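Side-chain contact in salivary protein FS50 (PDB 5K6D), which inhibits the host voltage-gated sodium channel Nav1.5 as a disulfide-rich protein of flea saliva: residues 60-64 against 65-69. Numbering follows the deposited sequence.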
ATOM      1  N   CYS A  60       1.807  -2.051  -7.170  1.00  9.53           N
ATOM      2  CA  CYS A  60       0.417  -2.412  -7.414  1.00  9.35           C
ATOM      3  C   CYS A  60       0.249  -3.914  -7.619  1.00 10.02           C
ATOM      4  O   CYS A  60       1.192  -4.626  -7.994  1.00 10.50           O
ATOM      5  CB  CYS A  60      -0.120  -1.656  -8.633  1.00 10.90           C
ATOM      6  SG  CYS A  60      -0.089   0.158  -8.484  1.00  9.96           S
ATOM      7  N   GLY A  61      -0.969  -4.395  -7.388  1.00  9.19           N
ATOM      8  CA  GLY A  61      -1.276  -5.804  -7.565  1.00 10.29           C
ATOM      9  C   GLY A  61      -1.042  -6.303  -8.975  1.00 13.33           C
ATOM     10  O   GLY A  61      -1.256  -5.585  -9.960  1.00 13.88           O
ATOM     11  N   ASP A  62      -0.603  -7.552  -9.070  1.00 14.86           N
ATOM     12  CA  ASP A  62      -0.312  -8.155 -10.361  1.00 16.34           C
ATOM     13  C   ASP A  62      -0.989  -9.515 -10.516  1.00 17.52           C
ATOM     14  O   ASP A  62      -0.755 -10.224 -11.499  1.00 20.08           O
ATOM     15  CB  ASP A  62       1.203  -8.276 -10.556  1.00 18.93           C
ATOM     16  CG  ASP A  62       1.862  -9.217  -9.553  1.00 17.61           C
ATOM     17  OD1 ASP A  62       1.186  -9.684  -8.616  1.00 14.04           O
ATOM     18  OD2 ASP A  62       3.072  -9.485  -9.699  1.00 23.67           O
ATOM     19  N   GLY A  63      -1.833  -9.878  -9.554  1.00 16.52           N
ATOM     20  CA  GLY A  63      -2.540 -11.149  -9.618  1.00 16.97           C
ATOM     21  C   GLY A  63      -1.838 -12.317  -8.944  1.00 14.45           C
ATOM     22  O   GLY A  63      -2.387 -13.414  -8.849  1.00 16.01           O
ATOM     23  N   SER A  64      -0.620 -12.084  -8.473  1.00 13.80           N
ATOM     24  CA  SER A  64       0.114 -13.092  -7.717  1.00 12.77           C
ATOM     25  C   SER A  64      -0.531 -13.319  -6.359  1.00 11.93           C
ATOM     26  O   SER A  64      -1.341 -12.511  -5.908  1.00 12.39           O
ATOM     27  CB  SER A  64       1.570 -12.673  -7.536  1.00 12.50           C
ATOM     28  OG  SER A  64       1.658 -11.525  -6.707  1.00 13.02           O
ATOM     29  N   SER A  65      -0.169 -14.415  -5.703  1.00 12.43           N
ATOM     30  CA  SER A  65      -0.735 -14.714  -4.394  0.56 13.88           C
ATOM     31  C   SER A  65      -0.431 -13.601  -3.393  1.00 12.85           C
ATOM     32  O   SER A  65      -1.272 -13.258  -2.565  1.00 13.63           O
ATOM     33  CB  SER A  65      -0.210 -16.052  -3.874  0.56 17.61           C
ATOM     34  OG  SER A  65       1.191 -16.012  -3.677  0.56 20.09           O
ATOM     35  N   GLN A  66       0.760 -13.025  -3.488  1.00 11.64           N
ATOM     36  CA  GLN A  66       1.182 -11.983  -2.572  1.00 11.16           C
ATOM     37  C   GLN A  66       0.548 -10.630  -2.893  1.00 10.22           C
ATOM     38  O   GLN A  66       0.340  -9.812  -2.002  1.00 12.27           O
ATOM     39  CB  GLN A  66       2.700 -11.859  -2.608  1.00 11.23           C
ATOM     40  CG  GLN A  66       3.273 -10.886  -1.629  1.00 12.10           C
ATOM     41  CD  GLN A  66       4.743 -10.688  -1.844  1.00 12.65           C
ATOM     42  OE1 GLN A  66       5.184 -10.361  -2.947  1.00 16.08           O
ATOM     43  NE2 GLN A  66       5.524 -10.890  -0.795  1.00 11.07           N
ATOM     44  N   LYS A  67       0.265 -10.380  -4.170  1.00  9.38           N
ATOM     45  CA  LYS A  67      -0.260  -9.086  -4.599  1.00  9.48           C
ATOM     46  C   LYS A  67      -1.448  -9.320  -5.533  1.00 10.03           C
ATOM     47  O   LYS A  67      -1.376  -9.024  -6.725  1.00 10.50           O
ATOM     48  CB  LYS A  67       0.833  -8.261  -5.290  1.00 10.58           C
ATOM     49  CG  LYS A  67       2.111  -8.100  -4.467  1.00 10.61           C
ATOM     50  CD  LYS A  67       3.090  -7.131  -5.119  1.00 14.66           C
ATOM     51  CE  LYS A  67       3.276  -7.437  -6.594  1.00 22.80           C
ATOM     52  NZ  LYS A  67       4.452  -8.325  -6.816  1.00 30.61           N
ATOM     53  N   PRO A  68      -2.553  -9.864  -4.992  1.00  9.89           N
ATOM     54  CA  PRO A  68      -3.601 -10.429  -5.858  1.00 11.21           C
ATOM     55  C   PRO A  68      -4.503  -9.421  -6.568  1.00 11.95           C
ATOM     56  O   PRO A  68      -5.015  -9.744  -7.639  1.00 14.52           O
ATOM     57  CB  PRO A  68      -4.434 -11.274  -4.888  1.00 13.40           C
ATOM     58  CG  PRO A  68      -4.223 -10.633  -3.566  1.00 13.68           C
ATOM     59  CD  PRO A  68      -2.791 -10.174  -3.572  1.00 11.34           C
ATOM     60  N   ASN A  69      -4.702  -8.239  -5.991  1.00 11.65           N
ATOM     61  CA  ASN A  69      -5.696  -7.300  -6.501  1.00 11.94           C
ATOM     62  C   ASN A  69      -5.041  -6.122  -7.213  1.00 11.94           C
ATOM     63  O   ASN A  69      -4.331  -5.343  -6.588  1.00 11.42           O
ATOM     64  CB  ASN A  69      -6.565  -6.805  -5.342  1.00 13.64           C
ATOM     65  CG  ASN A  69      -7.777  -6.018  -5.804  1.00 18.64           C
ATOM     66  OD1 ASN A  69      -7.773  -5.401  -6.871  1.00 20.31           O
ATOM     67  ND2 ASN A  69      -8.830  -6.034  -4.994  1.00 22.14           N
TER
HETATM   68  O   HOH W   1       4.250 -11.097  -5.918  1.00 27.78           O
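S65 carries the chain round a tight surface loop, so that K67 comes back against D62 and S64. Q66 takes part through water. One water donates to both Q66 OE1 and S64 OG and accepts from K67 NZ, so it ties three side chains together.

K67 carries most of the contact. K67 N donates to S64 OG at 3.1 Å and makes a weak bond to S64 O. The K67 carbonyl oxygen takes two backbone donors. K67 O accepts from D62 N at 2.9 Å and from G63 N at 3.0 Å. The K67 side chain bends at chi3 and chi4 (-48° and -94°). This brings K67 CE to the D62 carboxylate, 3.7 Å from D62 CG. It leaves K67 NZ in a salt bridge to D62 OD2 at 3.4 Å, whose hydrogen bond is weak.

D62 OD1 serves the turn itself. S64 OG donates to the syn lone pair of D62 OD1 at 2.7 Å. S64 N meets the same oxygen from above the carboxylate plane, closing an Asx turn. S64 OG thus gives its proton to D62 and accepts from K67 N and the water. These bonds fix its rotation.

P68 has no N-H to give; its ring lies beside S64 O, and its own O meets G63 CA. G61 CA makes a CA-H...O contact with N69 O at 3.2 Å, while N69 OD1 bonds to E71 N.

The loop links strand 57-60 to strand 73-76 of the three-stranded antiparallel sheet. K67 and P68 touch Y74 of strand 73-76. At the other end, C60 is disulfide-bonded to C32 and touches K41 and C45 of helix 38-51.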